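Local coordinates for tumor necrosis factor ligand superfamily member 13 (Mus musculus, PDB 1U5X), which is a homotrimeric cytokine of the tumor necrosis factor family that binds the receptors TACI and BCMA and takes part in regulating tumor cell growth, at residues K4-T16 / L126-L140. Sequence-based numbering, arbitrary orientation.
Sequences KHSVLHLVPVNIT and LSLSPHGTFLGFVKL
L8 and L10 each exchange two backbone hydrogen bonds with the strand opposite, L8 with F137 and L10 with L135, the hydrogen-bonded pairs of two antiparallel strands, 7-12 and 134-139. K139 N to S6 O (2.9 Å) carries the ladder one step further, and beyond it H5 ND1 reaches K139 O in a weak bond bent to 128°.

On one face of the pair, L10 CD1 lies beside L135 CD2 (3.8 Å) and meets F137 at the ring edge; L38, A40 and V45 close over this group within the sandwich. On the other, V7 and V138 lie side by side, and the H9 and F134 rings meet obliquely, planes at 35°. A chi1 of -174° carries the H9 ring along the strand to F134; its ND1 bonds Y56, and a water bridges NE2 and P130 O. F107 of a second subunit meets the same imidazole.

From V11 onward the partner is the loop 126-133: P12 CD sits 3.2 Å from T133 O, V11 CG1 packs on P130 CB, and I15 CD1 presses tightly on L128 CD2 (3.4 Å).

Such pairing of N-terminal and C-terminal strands is characteristic of the TNF jelly roll, here with the H9 face turned to the trimer interface.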
loop_
_atom_site.group_PDB
_atom_site.type_symbol
_atom_site.label_atom_id
_atom_site.label_comp_id
_atom_site.label_asym_id
_atom_site.label_seq_id
_atom_site.Cartn_x
_atom_site.Cartn_y
_atom_site.Cartn_z
ATOM N N LYS A 4 -9.648 -8.005 -18.421
ATOM C CA LYS A 4 -8.982 -6.682 -18.645
ATOM C C LYS A 4 -9.695 -5.564 -17.869
ATOM O O LYS A 4 -10.818 -5.195 -18.199
ATOM C CB LYS A 4 -8.959 -6.368 -20.126
ATOM N N HIS A 5 -9.022 -5.018 -16.857
ATOM C CA HIS A 5 -9.640 -4.119 -15.892
ATOM C C HIS A 5 -9.607 -2.650 -16.330
ATOM O O HIS A 5 -8.651 -2.209 -16.938
ATOM C CB HIS A 5 -8.908 -4.208 -14.543
ATOM C CG HIS A 5 -9.045 -5.531 -13.865
ATOM N ND1 HIS A 5 -9.419 -5.648 -12.544
ATOM C CD2 HIS A 5 -8.860 -6.794 -14.317
ATOM C CE1 HIS A 5 -9.455 -6.924 -12.210
ATOM N NE2 HIS A 5 -9.131 -7.641 -13.270
ATOM N N SER A 6 -10.631 -1.888 -15.958
ATOM C CA SER A 6 -10.599 -0.435 -16.102
ATOM C C SER A 6 -9.728 0.191 -15.009
ATOM O O SER A 6 -9.777 -0.219 -13.849
ATOM C CB SER A 6 -12.006 0.120 -15.991
ATOM O OG SER A 6 -12.808 -0.458 -16.989
ATOM N N VAL A 7 -8.936 1.190 -15.381
ATOM C CA VAL A 7 -7.993 1.795 -14.452
ATOM C C VAL A 7 -7.835 3.291 -14.679
ATOM O O VAL A 7 -8.127 3.808 -15.775
ATOM C CB VAL A 7 -6.581 1.111 -14.474
ATOM C CG1 VAL A 7 -6.693 -0.445 -14.437
ATOM C CG2 VAL A 7 -5.787 1.533 -15.637
ATOM N N LEU A 8 -7.385 3.980 -13.633
ATOM C CA LEU A 8 -7.086 5.432 -13.703
ATOM C C LEU A 8 -5.981 5.750 -12.733
ATOM O O LEU A 8 -6.109 5.468 -11.580
ATOM C CB LEU A 8 -8.345 6.271 -13.381
ATOM C CG LEU A 8 -8.249 7.793 -13.490
ATOM C CD1 LEU A 8 -7.991 8.233 -14.894
ATOM C CD2 LEU A 8 -9.542 8.431 -12.928
ATOM N N HIS A 9 -4.876 6.326 -13.214
ATOM C CA HIS A 9 -3.780 6.750 -12.364
ATOM C C HIS A 9 -3.605 8.245 -12.622
ATOM O O HIS A 9 -3.438 8.675 -13.758
ATOM C CB HIS A 9 -2.491 5.987 -12.657
ATOM C CG HIS A 9 -1.373 6.288 -11.711
ATOM N ND1 HIS A 9 -1.243 5.664 -10.479
ATOM C CD2 HIS A 9 -0.322 7.138 -11.820
ATOM C CE1 HIS A 9 -0.132 6.098 -9.898
ATOM N NE2 HIS A 9 0.439 6.996 -10.686
ATOM N N LEU A 10 -3.655 9.004 -11.537
ATOM C CA LEU A 10 -3.671 10.454 -11.529
ATOM C C LEU A 10 -2.506 11.010 -10.725
ATOM O O LEU A 10 -2.085 10.407 -9.704
ATOM C CB LEU A 10 -4.944 10.923 -10.839
ATOM C CG LEU A 10 -6.269 10.407 -11.373
ATOM C CD1 LEU A 10 -7.336 10.524 -10.291
ATOM C CD2 LEU A 10 -6.669 11.185 -12.595
ATOM N N VAL A 11 -1.993 12.141 -11.186
ATOM C CA VAL A 11 -0.902 12.833 -10.515
ATOM C C VAL A 11 -1.233 14.316 -10.384
ATOM O O VAL A 11 -2.188 14.799 -11.001
ATOM C CB VAL A 11 0.425 12.627 -11.276
ATOM C CG1 VAL A 11 0.751 11.133 -11.350
ATOM C CG2 VAL A 11 0.375 13.250 -12.642
ATOM N N PRO A 12 -0.491 15.065 -9.568
ATOM C CA PRO A 12 -0.831 16.474 -9.376
ATOM C C PRO A 12 -0.573 17.388 -10.581
ATOM O O PRO A 12 0.378 17.212 -11.355
ATOM C CB PRO A 12 0.061 16.904 -8.212
ATOM C CG PRO A 12 0.482 15.606 -7.523
ATOM C CD PRO A 12 0.626 14.665 -8.701
ATOM N N VAL A 13 -1.423 18.393 -10.694
ATOM C CA VAL A 13 -1.163 19.531 -11.571
ATOM C C VAL A 13 -0.764 20.746 -10.719
ATOM O O VAL A 13 0.120 21.518 -11.085
ATOM C CB VAL A 13 -2.361 19.860 -12.503
ATOM C CG1 VAL A 13 -2.859 18.665 -13.191
ATOM C CG2 VAL A 13 -3.491 20.537 -11.795
ATOM N N ASN A 14 -1.447 20.918 -9.593
ATOM C CA ASN A 14 -1.109 21.938 -8.602
ATOM C C ASN A 14 -1.830 21.656 -7.288
ATOM O O ASN A 14 -2.743 20.833 -7.213
ATOM C CB ASN A 14 -1.382 23.378 -9.085
ATOM C CG ASN A 14 -2.853 23.730 -9.111
ATOM O OD1 ASN A 14 -3.629 23.087 -9.791
ATOM N ND2 ASN A 14 -3.232 24.790 -8.398
ATOM N N ILE A 15 -1.402 22.348 -6.254
ATOM C CA ILE A 15 -1.924 22.164 -4.919
ATOM C C ILE A 15 -2.692 23.428 -4.536
ATOM O O ILE A 15 -2.119 24.518 -4.565
ATOM C CB ILE A 15 -0.723 21.907 -3.992
ATOM C CG1 ILE A 15 -0.138 20.517 -4.290
ATOM C CG2 ILE A 15 -1.117 22.025 -2.531
ATOM C CD1 ILE A 15 1.334 20.464 -4.140
ATOM N N THR A 16 -3.988 23.287 -4.232
ATOM C CA THR A 16 -4.825 24.412 -3.799
ATOM C C THR A 16 -5.100 24.356 -2.305
ATOM O O THR A 16 -5.463 23.317 -1.776
ATOM C CB THR A 16 -6.184 24.465 -4.565
ATOM O OG1 THR A 16 -6.962 23.290 -4.310
ATOM C CG2 THR A 16 -5.978 24.466 -6.073
ATOM N N LEU A 126 2.747 19.950 0.314
ATOM C CA LEU A 126 2.646 18.670 -0.400
ATOM C C LEU A 126 3.535 18.739 -1.637
ATOM O O LEU A 126 3.693 19.803 -2.215
ATOM C CB LEU A 126 1.207 18.425 -0.838
ATOM C CG LEU A 126 0.098 18.614 0.200
ATOM C CD1 LEU A 126 -1.291 18.324 -0.382
ATOM C CD2 LEU A 126 0.381 17.711 1.395
ATOM N N SER A 127 4.114 17.611 -2.044
ATOM C CA SER A 127 4.934 17.576 -3.264
ATOM C C SER A 127 4.008 17.414 -4.471
ATOM O O SER A 127 3.042 16.638 -4.427
ATOM C CB SER A 127 5.944 16.419 -3.215
ATOM O OG SER A 127 6.614 16.229 -4.455
ATOM N N LEU A 128 4.297 18.177 -5.522
ATOM C CA LEU A 128 3.646 18.035 -6.819
ATOM C C LEU A 128 4.199 16.843 -7.604
ATOM O O LEU A 128 3.689 16.528 -8.683
ATOM C CB LEU A 128 3.871 19.277 -7.698
ATOM C CG LEU A 128 3.064 20.552 -7.466
ATOM C CD1 LEU A 128 3.449 21.572 -8.518
ATOM C CD2 LEU A 128 1.577 20.214 -7.524
ATOM N N SER A 129 5.272 16.234 -7.116
ATOM C CA SER A 129 5.956 15.232 -7.909
ATOM C C SER A 129 5.019 14.084 -8.168
ATOM O O SER A 129 4.430 13.565 -7.210
ATOM C CB SER A 129 7.194 14.696 -7.199
ATOM O OG SER A 129 7.651 13.528 -7.843
ATOM N N PRO A 130 4.900 13.651 -9.429
ATOM C CA PRO A 130 4.020 12.518 -9.775
ATOM C C PRO A 130 4.507 11.198 -9.179
ATOM O O PRO A 130 3.723 10.253 -8.977
ATOM C CB PRO A 130 4.054 12.510 -11.319
ATOM C CG PRO A 130 5.357 13.130 -11.672
ATOM C CD PRO A 130 5.622 14.163 -10.608
ATOM N N HIS A 131 5.791 11.139 -8.832
ATOM C CA HIS A 131 6.383 9.919 -8.221
ATOM C C HIS A 131 6.109 9.841 -6.739
ATOM O O HIS A 131 6.162 8.752 -6.185
ATOM C CB HIS A 131 7.907 9.874 -8.505
ATOM C CG HIS A 131 8.227 10.261 -9.897
ATOM N ND1 HIS A 131 8.764 11.489 -10.225
ATOM C CD2 HIS A 131 8.007 9.622 -11.064
ATOM C CE1 HIS A 131 8.904 11.567 -11.536
ATOM N NE2 HIS A 131 8.448 10.449 -12.068
ATOM N N GLY A 132 5.761 10.977 -6.109
ATOM C CA GLY A 132 5.496 11.036 -4.680
ATOM C C GLY A 132 4.057 11.221 -4.200
ATOM O O GLY A 132 3.691 10.747 -3.120
ATOM N N THR A 133 3.247 11.892 -5.004
ATOM C CA THR A 133 1.843 12.154 -4.693
ATOM C C THR A 133 1.037 11.658 -5.889
ATOM O O THR A 133 1.267 12.085 -7.002
ATOM C CB THR A 133 1.638 13.646 -4.476
ATOM O OG1 THR A 133 2.412 14.050 -3.358
ATOM C CG2 THR A 133 0.231 13.980 -4.100
ATOM N N PHE A 134 0.130 10.722 -5.648
ATOM C CA PHE A 134 -0.676 10.148 -6.696
ATOM C C PHE A 134 -1.940 9.514 -6.150
ATOM O O PHE A 134 -2.101 9.335 -4.942
ATOM C CB PHE A 134 0.174 9.186 -7.551
ATOM C CG PHE A 134 0.875 8.112 -6.775
ATOM C CD1 PHE A 134 0.197 6.981 -6.367
ATOM C CD2 PHE A 134 2.239 8.206 -6.515
ATOM C CE1 PHE A 134 0.852 5.974 -5.664
ATOM C CE2 PHE A 134 2.873 7.199 -5.818
ATOM C CZ PHE A 134 2.207 6.099 -5.430
ATOM N N LEU A 135 -2.850 9.221 -7.063
ATOM C CA LEU A 135 -4.166 8.713 -6.730
ATOM C C LEU A 135 -4.588 7.773 -7.836
ATOM O O LEU A 135 -4.487 8.101 -9.020
ATOM C CB LEU A 135 -5.177 9.865 -6.647
ATOM C CG LEU A 135 -6.644 9.447 -6.369
ATOM C CD1 LEU A 135 -6.801 8.828 -4.996
ATOM C CD2 LEU A 135 -7.558 10.688 -6.516
ATOM N N GLY A 136 -5.058 6.589 -7.475
ATOM C CA GLY A 136 -5.514 5.699 -8.515
ATOM C C GLY A 136 -6.610 4.722 -8.168
ATOM O O GLY A 136 -6.961 4.524 -7.013
ATOM N N PHE A 137 -7.156 4.126 -9.230
ATOM C CA PHE A 137 -8.344 3.273 -9.204
ATOM C C PHE A 137 -8.175 2.055 -10.096
ATOM O O PHE A 137 -7.704 2.182 -11.225
ATOM C CB PHE A 137 -9.583 4.023 -9.770
ATOM C CG PHE A 137 -9.963 5.296 -9.024
ATOM C CD1 PHE A 137 -9.209 6.445 -9.155
ATOM C CD2 PHE A 137 -11.088 5.341 -8.219
ATOM C CE1 PHE A 137 -9.552 7.578 -8.482
ATOM C CE2 PHE A 137 -11.438 6.493 -7.562
ATOM C CZ PHE A 137 -10.659 7.604 -7.674
ATOM N N VAL A 138 -8.653 0.887 -9.655
ATOM C CA VAL A 138 -8.775 -0.277 -10.504
ATOM C C VAL A 138 -10.133 -0.922 -10.245
ATOM O O VAL A 138 -10.422 -1.373 -9.121
ATOM C CB VAL A 138 -7.728 -1.358 -10.169
ATOM C CG1 VAL A 138 -7.898 -2.591 -11.097
ATOM C CG2 VAL A 138 -6.311 -0.769 -10.245
ATOM N N LYS A 139 -10.952 -0.988 -11.279
ATOM C CA LYS A 139 -12.206 -1.688 -11.173
ATOM C C LYS A 139 -11.955 -3.178 -11.099
ATOM O O LYS A 139 -11.205 -3.757 -11.923
ATOM C CB LYS A 139 -13.131 -1.339 -12.330
ATOM C CG LYS A 139 -14.554 -1.826 -12.112
ATOM C CD LYS A 139 -15.451 -1.316 -13.217
ATOM C CE LYS A 139 -16.604 -2.265 -13.514
ATOM N NZ LYS A 139 -17.788 -1.992 -12.700
ATOM N N LEU A 140 -12.568 -3.798 -10.081
ATOM C CA LEU A 140 -12.374 -5.212 -9.774
ATOM C C LEU A 140 -13.554 -6.073 -10.192
ATOM O O LEU A 140 -14.627 -5.562 -10.525
ATOM C CB LEU A 140 -12.094 -5.373 -8.271
ATOM C CG LEU A 140 -10.836 -4.684 -7.761
ATOM C CD1 LEU A 140 -10.659 -4.884 -6.238
ATOM C CD2 LEU A 140 -9.579 -5.107 -8.511
ATOM O OXT LEU A 140 -13.443 -7.308 -10.212
HETATM O O HOH W 1 3.187 7.897 -10.202
#